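Local atomic coordinates of C-glycoside 3-oxidase (Microbacterium trichothecenolyticum, PDB entry 7DVE), a protein that catalyses the FAD-dependent oxidation of the sugar C3 hydroxyl of C-glycosides such as isoorientin and mangiferin, passing electrons to oxygen to give hydrogen peroxide. Residues P133-S138 with T490-A495; H444-V449 with T483-N488; N478-T483 with V494-R499. All blocks are in the same frame, centred on the assembly; numbering follows the deposited sequence.

All three contacts border the same FAD, and their centres lie 8 to 9 Å apart. Interaction 1 brings the first turn of helix 490-510 against the loop 133-138, with T490 gripping flavin and ribityl oxygens. Interaction 2 holds the inferred proton acceptor H444 beside N488 at the pyrimidine end of the flavin, and meets interaction 1 where P133 CG packs 3.1 Å from N488 OD1. Interaction 3 fastens the turn bearing N478 to the next part of that helix; T492 CG2 and I481 CG1, 3.9 Å apart, link it to interaction 1. Interactions 2 and 3 are joined by a probable backbone hydrogen bond, V449 N to G479 O, 2.9 Å.

Interaction 1 of 3, residues P133-S138 with T490-A495; sequences PRPNDS and TLTGVA. With FAD (flavin-adenine dinucleotide), chain C.
With chi1 at 179°, L491 carries its branch away from its backbone N, and CD2 arrives 3.9 Å from P133 O. T492 turns differently: chi1 of -60° sets OG1 beside its own backbone N, facing the ring of P135. L491 and T492 belong to the first turns of the C-terminal helix 490-510, which in this GMC oxidoreductase starts at the flavin, and the extended loop 133-138 runs past its flank. The side chains of P135 and T492 meet at a slant, P135 CD lying 3.5 Å from T492 OG1. The two segments share no direct hydrogen bond; a single water spans them instead, donating to P133 O at 2.9 Å and accepting from T492 OG1 at 2.6 Å. This bridge gives partners to both the loop carbonyl and the threonine hydroxyl.

R134 lends only the aliphatic start of its chain, CG, to the side of L491; its guanidinium group lies over helix 149-161, where NE pairs with E158 and NH2 with S155. L154 of that helix also lies against P135.

At the cofactor end, T490 works from both backbone and side chain. Its amide donates to FAD O2 at 3.2 Å, and this N-terminal helix end would probably favour negative charge building up on the pyrimidine ring of the reduced flavin. OG1 also donates to FAD O2, though the modelled 2.5 Å is so short that its exact length is doubtful. From the ribityl chain, FAD O3' donates to T490 OG1 at 2.9 Å.

Interaction 2 of 3, residues H444-V449 with T483-N488; sequences HYQGTV and TATACN. With FAD (flavin-adenine dinucleotide), chain C.
The imidazole of H444 presents CE1 to the amide of N488, whose ND2 comes in at the ring edge, near the ring plane, 3.6 Å away. The two flat groups are steeply inclined, 64° apart, so they meet as edge and end and do not stack. Both also reach the cofactor: H444 NE2 lies 3.8 Å from FAD N1, approaching obliquely, while N488 CB sits 3.2 Å from FAD N3. Together they line the pyrimidine end of the isoalloxazine, where H444 is the inferred proton acceptor. A chi1 of -53° sets CG of H444 beside the backbone N, and from there the ring carries NE2 to the flavin.

Behind this first shell, Q298 ties the two segments together: its OE1 pairs with H444 ND1, while its NE2 reaches both C487 O and T485 OG1. The amide of N488 is in turn fixed by Q344 OE1, through ND2. Q446 folds back so that NE2 makes a weak bond to H444 O, 3.1 Å long, and the same NE2 comes within 4.2 Å of T485 OG1. An alanine in place of H444 would take away the inferred proton acceptor, and would probably leave Q298 OE1 without its ND1 mate and a gap beside FAD N1 and N488 ND2.

Both segments are irregular. The first follows strand 427-436, its far end packing through T448 and V449 on helix 276-283; the second touches strand 341-347 with A486 and C487, then leads into helix 490-510.

Interaction 3 of 3, residues N478-T483 with V494-R499; sequences NGVIPT and VALAVR. With FAD (flavin-adenine dinucleotide), chain C.
V480 and L496 run antiparallel, side by side, so that they meet along their flanks, with V480 CG1 3.8 Å from L496 CD1. I481, the next residue, lies roughly perpendicular to L496 and brings CG1 to the same methyl, 4.1 Å away. L496 CD1 is therefore the atom on which both residues of the turn converge, and the contact is wholly apolar. For V480, chi1 of -179° puts CG1 opposite the backbone N, on the side where it meets the leucine.

The turn itself is a short 3-10 segment, 478-480, closed by I481 N donating to N478 O at 3.1 Å. At its start the N478 side chain leads to the cofactor: ND2 donates to FAD O3' at 2.8 Å in a fairly straight bond, 157° at the hydrogen. The ribityl hydroxyl therefore accepts here, while its own proton is spent on T490.

The turn follows strand 473-475, an outermost strand of the parallel FAD-binding sheet. Round helix 490-510, V494 and A497 pack on helix 19-31, A495 and V498 on helix 149-161, and L496 also touches L144 of helix 142-145.

Interaction 1 of 3, residues P133-S138 with T490-A495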
loop_
_atom_site.group_PDB
_atom_site.type_symbol
_atom_site.label_atom_id
_atom_site.label_comp_id
_atom_site.label_asym_id
_atom_site.label_seq_id
_atom_site.Cartn_x
_atom_site.Cartn_y
_atom_site.Cartn_z
ATOM N N PRO A 133 7.871 -4.508 6.210
ATOM C CA PRO A 133 9.165 -5.176 6.020
ATOM C C PRO A 133 9.961 -4.569 4.872
ATOM O O PRO A 133 9.431 -3.884 3.990
ATOM C CB PRO A 133 8.780 -6.623 5.709
ATOM C CG PRO A 133 7.447 -6.518 5.060
ATOM C CD PRO A 133 6.756 -5.283 5.638
ATOM N N ARG A 134 11.284 -4.843 4.899
ATOM C CA ARG A 134 12.182 -4.526 3.803
ATOM C C ARG A 134 12.206 -5.692 2.823
ATOM O O ARG A 134 12.055 -6.846 3.233
ATOM C CB ARG A 134 13.591 -4.264 4.328
ATOM C CG ARG A 134 13.744 -2.921 5.037
ATOM C CD ARG A 134 15.169 -2.698 5.495
ATOM N NE ARG A 134 15.311 -1.421 6.187
ATOM C CZ ARG A 134 16.323 -0.586 6.001
ATOM N NH1 ARG A 134 17.308 -0.868 5.159
ATOM N NH2 ARG A 134 16.346 0.568 6.670
ATOM N N PRO A 135 12.361 -5.428 1.528
ATOM C CA PRO A 135 12.528 -6.527 0.575
ATOM C C PRO A 135 13.850 -7.241 0.817
ATOM O O PRO A 135 14.836 -6.638 1.249
ATOM C CB PRO A 135 12.516 -5.825 -0.785
ATOM C CG PRO A 135 12.991 -4.426 -0.489
ATOM C CD PRO A 135 12.458 -4.107 0.879
ATOM N N ASN A 136 13.859 -8.542 0.530
ATOM C CA ASN A 136 15.037 -9.385 0.690
ATOM C C ASN A 136 15.343 -10.122 -0.616
ATOM O O ASN A 136 14.450 -10.368 -1.431
ATOM C CB ASN A 136 14.818 -10.375 1.842
ATOM C CG ASN A 136 16.102 -11.063 2.282
ATOM O OD1 ASN A 136 17.218 -10.571 2.038
ATOM N ND2 ASN A 136 15.954 -12.193 2.972
ATOM N N ASP A 137 16.608 -10.463 -0.817
ATOM C CA ASP A 137 17.059 -11.331 -1.931
ATOM C C ASP A 137 16.470 -10.818 -3.254
ATOM O O ASP A 137 16.552 -9.613 -3.530
ATOM C CB ASP A 137 16.721 -12.783 -1.571
ATOM C CG ASP A 137 17.671 -13.376 -0.518
ATOM O OD1 ASP A 137 18.581 -12.657 -0.029
ATOM O OD2 ASP A 137 17.511 -14.576 -0.187
ATOM N N SER A 138 15.848 -11.669 -4.078
ATOM C CA SER A 138 15.390 -11.283 -5.417
ATOM C C SER A 138 14.257 -10.256 -5.415
ATOM O O SER A 138 14.034 -9.630 -6.453
ATOM C CB SER A 138 14.955 -12.527 -6.221
ATOM O OG SER A 138 13.776 -13.118 -5.650
ATOM N N THR A 490 4.312 -1.258 0.664
ATOM C CA THR A 490 4.192 0.181 0.871
ATOM C C THR A 490 5.538 0.822 1.223
ATOM O O THR A 490 5.902 1.856 0.655
ATOM C CB THR A 490 3.155 0.487 1.950
ATOM O OG1 THR A 490 2.013 -0.350 1.760
ATOM C CG2 THR A 490 2.705 1.953 1.819
ATOM N N LEU A 491 6.282 0.244 2.172
ATOM C CA LEU A 491 7.565 0.843 2.530
ATOM C C LEU A 491 8.434 1.026 1.295
ATOM O O LEU A 491 9.097 2.063 1.143
ATOM C CB LEU A 491 8.308 -0.007 3.558
ATOM C CG LEU A 491 9.696 0.562 3.963
ATOM C CD1 LEU A 491 9.635 2.034 4.400
ATOM C CD2 LEU A 491 10.306 -0.241 5.101
ATOM N N THR A 492 8.420 0.036 0.387
ATOM C CA THR A 492 9.261 0.123 -0.803
ATOM C C THR A 492 8.763 1.197 -1.765
ATOM O O THR A 492 9.571 1.965 -2.316
ATOM C CB THR A 492 9.329 -1.228 -1.512
ATOM O OG1 THR A 492 9.885 -2.189 -0.609
ATOM C CG2 THR A 492 10.235 -1.113 -2.738
ATOM N N GLY A 493 7.441 1.247 -1.991
ATOM C CA GLY A 493 6.866 2.324 -2.789
ATOM C C GLY A 493 7.207 3.703 -2.251
ATOM O O GLY A 493 7.585 4.597 -3.013
ATOM N N VAL A 494 7.113 3.883 -0.927
ATOM C CA VAL A 494 7.488 5.153 -0.303
ATOM C C VAL A 494 8.982 5.454 -0.514
ATOM O O VAL A 494 9.358 6.595 -0.806
ATOM C CB VAL A 494 7.085 5.146 1.186
ATOM C CG1 VAL A 494 7.845 6.228 1.983
ATOM C CG2 VAL A 494 5.564 5.346 1.310
ATOM N N ALA A 495 9.854 4.442 -0.393
ATOM C CA ALA A 495 11.288 4.645 -0.641
ATOM C C ALA A 495 11.564 5.147 -2.062
ATOM O O ALA A 495 12.363 6.087 -2.278
ATOM C CB ALA A 495 12.038 3.337 -0.384
HETATM P PA FAD C . -3.394 4.537 -2.129
HETATM O O1A FAD C . -4.491 3.818 -2.820
HETATM O O2A FAD C . -3.079 4.185 -0.725
HETATM O O5B FAD C . -3.827 6.083 -2.286
HETATM C C5B FAD C . -4.093 6.602 -3.591
HETATM C C4B FAD C . -5.064 7.751 -3.498
HETATM O O4B FAD C . -5.208 8.249 -4.861
HETATM C C3B FAD C . -6.467 7.263 -3.084
HETATM O O3B FAD C . -6.908 8.058 -1.966
HETATM C C2B FAD C . -7.287 7.588 -4.341
HETATM O O2B FAD C . -8.609 8.024 -4.017
HETATM C C1B FAD C . -6.532 8.757 -4.939
HETATM N N9A FAD C . -6.884 8.938 -6.395
HETATM C C8A FAD C . -6.826 7.916 -7.265
HETATM N N7A FAD C . -7.179 8.369 -8.473
HETATM C C5A FAD C . -7.467 9.667 -8.363
HETATM C C6A FAD C . -7.849 10.569 -9.278
HETATM N N6A FAD C . -7.991 10.119 -10.525
HETATM N N1A FAD C . -8.078 11.859 -8.969
HETATM C C2A FAD C . -7.906 12.254 -7.641
HETATM N N3A FAD C . -7.490 11.296 -6.698
HETATM C C4A FAD C . -7.280 10.024 -7.078
HETATM N N1 FAD C . 0.257 -2.471 2.898
HETATM C C2 FAD C . 1.454 -2.783 3.520
HETATM O O2 FAD C . 2.492 -2.421 2.979
HETATM N N3 FAD C . 1.459 -3.506 4.724
HETATM C C4 FAD C . 0.238 -3.874 5.331
HETATM O O4 FAD C . 0.255 -4.489 6.402
HETATM C C4X FAD C . -0.955 -3.551 4.692
HETATM N N5 FAD C . -2.161 -3.923 5.189
HETATM C C5X FAD C . -3.304 -3.465 4.602
HETATM C C6 FAD C . -4.563 -3.719 5.179
HETATM C C7 FAD C . -5.740 -3.217 4.635
HETATM C C7M FAD C . -7.109 -3.508 5.302
HETATM C C8 FAD C . -5.677 -2.443 3.475
HETATM C C8M FAD C . -6.974 -1.884 2.860
HETATM C C9 FAD C . -4.430 -2.191 2.886
HETATM C C9A FAD C . -3.240 -2.702 3.436
HETATM N N10 FAD C . -2.037 -2.476 2.861
HETATM C C10 FAD C . -0.917 -2.848 3.485
HETATM C "C1'" FAD C . -1.884 -1.789 1.548
HETATM C "C2'" FAD C . -1.559 -0.292 1.627
HETATM O "O2'" FAD C . -2.701 0.391 2.169
HETATM C "C3'" FAD C . -1.163 0.256 0.215
HETATM O "O3'" FAD C . 0.004 -0.428 -0.263
HETATM C "C4'" FAD C . -0.791 1.739 0.278
HETATM O "O4'" FAD C . -1.881 2.481 0.803
HETATM C "C5'" FAD C . -0.459 2.273 -1.142
HETATM O "O5'" FAD C . -0.325 3.708 -1.119
HETATM P P FAD C . -0.538 4.650 -2.418
HETATM O O1P FAD C . -0.579 6.095 -2.061
HETATM O O2P FAD C . 0.454 4.175 -3.406
HETATM O O3P FAD C . -2.037 4.413 -2.981
HETATM O O HOH W 1 8.488 -2.890 1.425
#

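Interaction 2 of 3, residues H444-V449 with T483-N488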
loop_
_atom_site.group_PDB
_atom_site.type_symbol
_atom_site.label_atom_id
_atom_site.label_comp_id
_atom_site.label_asym_id
_atom_site.label_seq_id
_atom_site.Cartn_x
_atom_site.Cartn_y
_atom_site.Cartn_z
ATOM N N HIS A 444 -1.936 -5.764 -2.614
ATOM C CA HIS A 444 -0.580 -5.379 -3.009
ATOM C C HIS A 444 -0.474 -5.564 -4.521
ATOM O O HIS A 444 -0.226 -6.672 -5.005
ATOM C CB HIS A 444 0.455 -6.234 -2.279
ATOM C CG HIS A 444 0.290 -6.250 -0.796
ATOM N ND1 HIS A 444 0.943 -7.158 0.010
ATOM C CD2 HIS A 444 -0.401 -5.433 0.039
ATOM C CE1 HIS A 444 0.631 -6.922 1.275
ATOM N NE2 HIS A 444 -0.172 -5.877 1.320
ATOM N N TYR A 445 -0.684 -4.490 -5.269
ATOM C CA TYR A 445 -0.643 -4.544 -6.729
ATOM C C TYR A 445 0.586 -3.759 -7.201
ATOM O O TYR A 445 0.699 -2.552 -6.953
ATOM C CB TYR A 445 -1.939 -4.007 -7.349
ATOM C CG TYR A 445 -3.221 -4.456 -6.631
ATOM C CD1 TYR A 445 -3.382 -5.765 -6.152
ATOM C CD2 TYR A 445 -4.266 -3.570 -6.438
ATOM C CE1 TYR A 445 -4.547 -6.155 -5.480
ATOM C CE2 TYR A 445 -5.418 -3.944 -5.779
ATOM C CZ TYR A 445 -5.563 -5.225 -5.293
ATOM O OH TYR A 445 -6.742 -5.550 -4.634
ATOM N N GLN A 446 1.505 -4.449 -7.865
ATOM C CA GLN A 446 2.761 -3.873 -8.287
ATOM C C GLN A 446 2.862 -3.895 -9.807
ATOM O O GLN A 446 2.072 -4.540 -10.506
ATOM C CB GLN A 446 3.948 -4.638 -7.675
ATOM C CG GLN A 446 4.105 -4.509 -6.137
ATOM C CD GLN A 446 3.029 -5.249 -5.357
ATOM O OE1 GLN A 446 2.481 -4.710 -4.393
ATOM N NE2 GLN A 446 2.728 -6.495 -5.756
ATOM N N GLY A 447 3.864 -3.166 -10.314
ATOM C CA GLY A 447 4.407 -3.428 -11.627
ATOM C C GLY A 447 3.768 -2.687 -12.780
ATOM O O GLY A 447 4.354 -2.657 -13.851
ATOM N N THR A 448 2.607 -2.058 -12.590
ATOM C CA THR A 448 1.882 -1.518 -13.739
ATOM C C THR A 448 2.532 -0.266 -14.308
ATOM O O THR A 448 2.218 0.117 -15.445
ATOM C CB THR A 448 0.432 -1.206 -13.369
ATOM O OG1 THR A 448 0.419 -0.390 -12.200
ATOM C CG2 THR A 448 -0.352 -2.491 -13.101
ATOM N N VAL A 449 3.414 0.380 -13.545
ATOM C CA VAL A 449 4.158 1.544 -14.021
ATOM C C VAL A 449 5.601 1.414 -13.561
ATOM O O VAL A 449 6.161 2.337 -12.963
ATOM C CB VAL A 449 3.521 2.855 -13.526
ATOM C CG1 VAL A 449 2.225 3.118 -14.289
ATOM C CG2 VAL A 449 3.255 2.798 -12.029
ATOM N N THR A 483 10.131 -5.581 -9.618
ATOM C CA THR A 483 10.544 -6.945 -9.330
ATOM C C THR A 483 9.359 -7.778 -8.833
ATOM O O THR A 483 8.260 -7.274 -8.584
ATOM C CB THR A 483 11.657 -6.929 -8.290
ATOM O OG1 THR A 483 11.169 -6.222 -7.146
ATOM C CG2 THR A 483 12.932 -6.223 -8.854
ATOM N N ALA A 484 9.600 -9.081 -8.714
ATOM C CA ALA A 484 8.621 -10.022 -8.193
ATOM C C ALA A 484 8.812 -10.068 -6.684
ATOM O O ALA A 484 9.868 -10.498 -6.210
ATOM C CB ALA A 484 8.817 -11.393 -8.838
ATOM N N THR A 485 7.825 -9.572 -5.929
ATOM C CA THR A 485 7.965 -9.420 -4.490
ATOM C C THR A 485 6.861 -10.196 -3.778
ATOM O O THR A 485 5.781 -10.412 -4.330
ATOM C CB THR A 485 7.913 -7.926 -4.043
ATOM O OG1 THR A 485 6.578 -7.415 -4.258
ATOM C CG2 THR A 485 8.938 -7.051 -4.780
ATOM N N ALA A 486 7.146 -10.629 -2.550
ATOM C CA ALA A 486 6.134 -11.170 -1.655
ATOM C C ALA A 486 5.787 -10.249 -0.493
ATOM O O ALA A 486 4.682 -10.347 0.034
ATOM C CB ALA A 486 6.591 -12.516 -1.085
ATOM N N CYS A 487 6.697 -9.371 -0.073
ATOM C CA CYS A 487 6.515 -8.639 1.174
ATOM C C CYS A 487 5.579 -7.461 0.958
ATOM O O CYS A 487 5.290 -7.066 -0.164
ATOM C CB CYS A 487 7.863 -8.135 1.726
ATOM S SG CYS A 487 8.682 -6.962 0.654
ATOM N N ASN A 488 5.113 -6.883 2.051
ATOM C CA ASN A 488 4.154 -5.798 1.931
ATOM C C ASN A 488 4.849 -4.628 1.243
ATOM O O ASN A 488 5.991 -4.299 1.591
ATOM C CB ASN A 488 3.599 -5.418 3.302
ATOM C CG ASN A 488 3.435 -6.636 4.209
ATOM O OD1 ASN A 488 4.423 -7.244 4.615
ATOM N ND2 ASN A 488 2.190 -7.008 4.513
HETATM P PA FAD C . -3.394 4.537 -2.129
HETATM O O1A FAD C . -4.491 3.818 -2.820
HETATM O O2A FAD C . -3.079 4.185 -0.725
HETATM O O5B FAD C . -3.827 6.083 -2.286
HETATM C C5B FAD C . -4.093 6.602 -3.591
HETATM C C4B FAD C . -5.064 7.751 -3.498
HETATM O O4B FAD C . -5.208 8.249 -4.861
HETATM C C3B FAD C . -6.467 7.263 -3.084
HETATM O O3B FAD C . -6.908 8.058 -1.966
HETATM C C2B FAD C . -7.287 7.588 -4.341
HETATM O O2B FAD C . -8.609 8.024 -4.017
HETATM C C1B FAD C . -6.532 8.757 -4.939
HETATM N N9A FAD C . -6.884 8.938 -6.395
HETATM C C8A FAD C . -6.826 7.916 -7.265
HETATM N N7A FAD C . -7.179 8.369 -8.473
HETATM C C5A FAD C . -7.467 9.667 -8.363
HETATM C C6A FAD C . -7.849 10.569 -9.278
HETATM N N6A FAD C . -7.991 10.119 -10.525
HETATM N N1A FAD C . -8.078 11.859 -8.969
HETATM C C2A FAD C . -7.906 12.254 -7.641
HETATM N N3A FAD C . -7.490 11.296 -6.698
HETATM C C4A FAD C . -7.280 10.024 -7.078
HETATM N N1 FAD C . 0.257 -2.471 2.898
HETATM C C2 FAD C . 1.454 -2.783 3.520
HETATM O O2 FAD C . 2.492 -2.421 2.979
HETATM N N3 FAD C . 1.459 -3.506 4.724
HETATM C C4 FAD C . 0.238 -3.874 5.331
HETATM O O4 FAD C . 0.255 -4.489 6.402
HETATM C C4X FAD C . -0.955 -3.551 4.692
HETATM N N5 FAD C . -2.161 -3.923 5.189
HETATM C C5X FAD C . -3.304 -3.465 4.602
HETATM C C6 FAD C . -4.563 -3.719 5.179
HETATM C C7 FAD C . -5.740 -3.217 4.635
HETATM C C7M FAD C . -7.109 -3.508 5.302
HETATM C C8 FAD C . -5.677 -2.443 3.475
HETATM C C8M FAD C . -6.974 -1.884 2.860
HETATM C C9 FAD C . -4.430 -2.191 2.886
HETATM C C9A FAD C . -3.240 -2.702 3.436
HETATM N N10 FAD C . -2.037 -2.476 2.861
HETATM C C10 FAD C . -0.917 -2.848 3.485
HETATM C "C1'" FAD C . -1.884 -1.789 1.548
HETATM C "C2'" FAD C . -1.559 -0.292 1.627
HETATM O "O2'" FAD C . -2.701 0.391 2.169
HETATM C "C3'" FAD C . -1.163 0.256 0.215
HETATM O "O3'" FAD C . 0.004 -0.428 -0.263
HETATM C "C4'" FAD C . -0.791 1.739 0.278
HETATM O "O4'" FAD C . -1.881 2.481 0.803
HETATM C "C5'" FAD C . -0.459 2.273 -1.142
HETATM O "O5'" FAD C . -0.325 3.708 -1.119
HETATM P P FAD C . -0.538 4.650 -2.418
HETATM O O1P FAD C . -0.579 6.095 -2.061
HETATM O O2P FAD C . 0.454 4.175 -3.406
HETATM O O3P FAD C . -2.037 4.413 -2.981
#

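Interaction 3 of 3, residues N478-T483 with V494-R499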
loop_
_atom_site.group_PDB
_atom_site.type_symbol
_atom_site.label_atom_id
_atom_site.label_comp_id
_atom_site.label_asym_id
_atom_site.label_seq_id
_atom_site.Cartn_x
_atom_site.Cartn_y
_atom_site.Cartn_z
ATOM N N ASN A 478 3.103 1.404 -5.180
ATOM C CA ASN A 478 3.442 0.008 -5.405
ATOM C C ASN A 478 3.564 -0.305 -6.892
ATOM O O ASN A 478 4.333 -1.192 -7.270
ATOM C CB ASN A 478 2.384 -0.875 -4.744
ATOM C CG ASN A 478 2.095 -0.439 -3.305
ATOM O OD1 ASN A 478 2.985 0.041 -2.604
ATOM N ND2 ASN A 478 0.855 -0.568 -2.881
ATOM N N GLY A 479 2.821 0.411 -7.746
ATOM C CA GLY A 479 2.921 0.236 -9.189
ATOM C C GLY A 479 4.313 0.455 -9.758
ATOM O O GLY A 479 4.583 0.017 -10.879
ATOM N N VAL A 480 5.203 1.119 -9.011
ATOM C CA VAL A 480 6.557 1.392 -9.504
ATOM C C VAL A 480 7.487 0.200 -9.285
ATOM O O VAL A 480 8.524 0.100 -9.948
ATOM C CB VAL A 480 7.150 2.664 -8.845
ATOM C CG1 VAL A 480 8.535 2.968 -9.357
ATOM C CG2 VAL A 480 6.279 3.891 -9.096
ATOM N N ILE A 481 7.153 -0.717 -8.387
ATOM C CA ILE A 481 8.053 -1.827 -8.078
ATOM C C ILE A 481 8.162 -2.745 -9.287
ATOM O O ILE A 481 7.141 -3.229 -9.809
ATOM C CB ILE A 481 7.575 -2.590 -6.838
ATOM C CG1 ILE A 481 7.698 -1.698 -5.606
ATOM C CG2 ILE A 481 8.330 -3.905 -6.664
ATOM C CD1 ILE A 481 6.841 -2.184 -4.426
ATOM N N PRO A 482 9.355 -2.983 -9.797
ATOM C CA PRO A 482 9.468 -3.734 -11.056
ATOM C C PRO A 482 9.800 -5.198 -10.837
ATOM O O PRO A 482 9.765 -5.987 -11.771
ATOM C CB PRO A 482 10.606 -3.004 -11.784
ATOM C CG PRO A 482 11.488 -2.494 -10.682
ATOM C CD PRO A 482 10.640 -2.369 -9.410
ATOM N N THR A 483 10.131 -5.581 -9.618
ATOM C CA THR A 483 10.544 -6.945 -9.330
ATOM C C THR A 483 9.359 -7.778 -8.833
ATOM O O THR A 483 8.260 -7.274 -8.584
ATOM C CB THR A 483 11.657 -6.929 -8.290
ATOM O OG1 THR A 483 11.169 -6.222 -7.146
ATOM C CG2 THR A 483 12.932 -6.223 -8.854
ATOM N N VAL A 494 7.113 3.883 -0.927
ATOM C CA VAL A 494 7.488 5.153 -0.303
ATOM C C VAL A 494 8.982 5.454 -0.514
ATOM O O VAL A 494 9.358 6.595 -0.806
ATOM C CB VAL A 494 7.085 5.146 1.186
ATOM C CG1 VAL A 494 7.845 6.228 1.983
ATOM C CG2 VAL A 494 5.564 5.346 1.310
ATOM N N ALA A 495 9.854 4.442 -0.393
ATOM C CA ALA A 495 11.288 4.645 -0.641
ATOM C C ALA A 495 11.564 5.147 -2.062
ATOM O O ALA A 495 12.363 6.087 -2.278
ATOM C CB ALA A 495 12.038 3.337 -0.384
ATOM N N LEU A 496 10.918 4.519 -3.060
ATOM C CA LEU A 496 11.102 4.991 -4.433
ATOM C C LEU A 496 10.539 6.399 -4.592
ATOM O O LEU A 496 11.144 7.245 -5.270
ATOM C CB LEU A 496 10.473 4.021 -5.427
ATOM C CG LEU A 496 10.886 2.564 -5.217
ATOM C CD1 LEU A 496 10.076 1.643 -6.108
ATOM C CD2 LEU A 496 12.370 2.414 -5.495
ATOM N N ALA A 497 9.431 6.695 -3.896
ATOM C CA ALA A 497 8.906 8.061 -3.881
ATOM C C ALA A 497 9.926 9.040 -3.303
ATOM O O ALA A 497 10.025 10.187 -3.761
ATOM C CB ALA A 497 7.598 8.112 -3.087
ATOM N N VAL A 498 10.685 8.606 -2.289
ATOM C CA VAL A 498 11.721 9.451 -1.701
ATOM C C VAL A 498 12.744 9.842 -2.756
ATOM O O VAL A 498 13.134 11.017 -2.878
ATOM C CB VAL A 498 12.405 8.735 -0.523
ATOM C CG1 VAL A 498 13.565 9.555 -0.045
ATOM C CG2 VAL A 498 11.403 8.430 0.604
ATOM N N ARG A 499 13.215 8.856 -3.525
ATOM C CA ARG A 499 14.164 9.196 -4.594
ATOM C C ARG A 499 13.534 10.156 -5.605
ATOM O O ARG A 499 14.150 11.148 -6.012
ATOM C CB ARG A 499 14.685 7.949 -5.309
ATOM C CG ARG A 499 15.886 8.307 -6.180
ATOM C CD ARG A 499 16.402 7.192 -7.049
ATOM N NE ARG A 499 17.016 7.784 -8.225
ATOM C CZ ARG A 499 18.020 7.252 -8.906
ATOM N NH1 ARG A 499 18.542 6.086 -8.569
ATOM N NH2 ARG A 499 18.516 7.911 -9.947
HETATM P PA FAD C . -3.394 4.537 -2.129
HETATM O O1A FAD C . -4.491 3.818 -2.820
HETATM O O2A FAD C . -3.079 4.185 -0.725
HETATM O O5B FAD C . -3.827 6.083 -2.286
HETATM C C5B FAD C . -4.093 6.602 -3.591
HETATM C C4B FAD C . -5.064 7.751 -3.498
HETATM O O4B FAD C . -5.208 8.249 -4.861
HETATM C C3B FAD C . -6.467 7.263 -3.084
HETATM O O3B FAD C . -6.908 8.058 -1.966
HETATM C C2B FAD C . -7.287 7.588 -4.341
HETATM O O2B FAD C . -8.609 8.024 -4.017
HETATM C C1B FAD C . -6.532 8.757 -4.939
HETATM N N9A FAD C . -6.884 8.938 -6.395
HETATM C C8A FAD C . -6.826 7.916 -7.265
HETATM N N7A FAD C . -7.179 8.369 -8.473
HETATM C C5A FAD C . -7.467 9.667 -8.363
HETATM C C6A FAD C . -7.849 10.569 -9.278
HETATM N N6A FAD C . -7.991 10.119 -10.525
HETATM N N1A FAD C . -8.078 11.859 -8.969
HETATM C C2A FAD C . -7.906 12.254 -7.641
HETATM N N3A FAD C . -7.490 11.296 -6.698
HETATM C C4A FAD C . -7.280 10.024 -7.078
HETATM N N1 FAD C . 0.257 -2.471 2.898
HETATM C C2 FAD C . 1.454 -2.783 3.520
HETATM O O2 FAD C . 2.492 -2.421 2.979
HETATM N N3 FAD C . 1.459 -3.506 4.724
HETATM C C4 FAD C . 0.238 -3.874 5.331
HETATM O O4 FAD C . 0.255 -4.489 6.402
HETATM C C4X FAD C . -0.955 -3.551 4.692
HETATM N N5 FAD C . -2.161 -3.923 5.189
HETATM C C5X FAD C . -3.304 -3.465 4.602
HETATM C C6 FAD C . -4.563 -3.719 5.179
HETATM C C7 FAD C . -5.740 -3.217 4.635
HETATM C C7M FAD C . -7.109 -3.508 5.302
HETATM C C8 FAD C . -5.677 -2.443 3.475
HETATM C C8M FAD C . -6.974 -1.884 2.860
HETATM C C9 FAD C . -4.430 -2.191 2.886
HETATM C C9A FAD C . -3.240 -2.702 3.436
HETATM N N10 FAD C . -2.037 -2.476 2.861
HETATM C C10 FAD C . -0.917 -2.848 3.485
HETATM C "C1'" FAD C . -1.884 -1.789 1.548
HETATM C "C2'" FAD C . -1.559 -0.292 1.627
HETATM O "O2'" FAD C . -2.701 0.391 2.169
HETATM C "C3'" FAD C . -1.163 0.256 0.215
HETATM O "O3'" FAD C . 0.004 -0.428 -0.263
HETATM C "C4'" FAD C . -0.791 1.739 0.278
HETATM O "O4'" FAD C . -1.881 2.481 0.803
HETATM C "C5'" FAD C . -0.459 2.273 -1.142
HETATM O "O5'" FAD C . -0.325 3.708 -1.119
HETATM P P FAD C . -0.538 4.650 -2.418
HETATM O O1P FAD C . -0.579 6.095 -2.061
HETATM O O2P FAD C . 0.454 4.175 -3.406
HETATM O O3P FAD C . -2.037 4.413 -2.981
#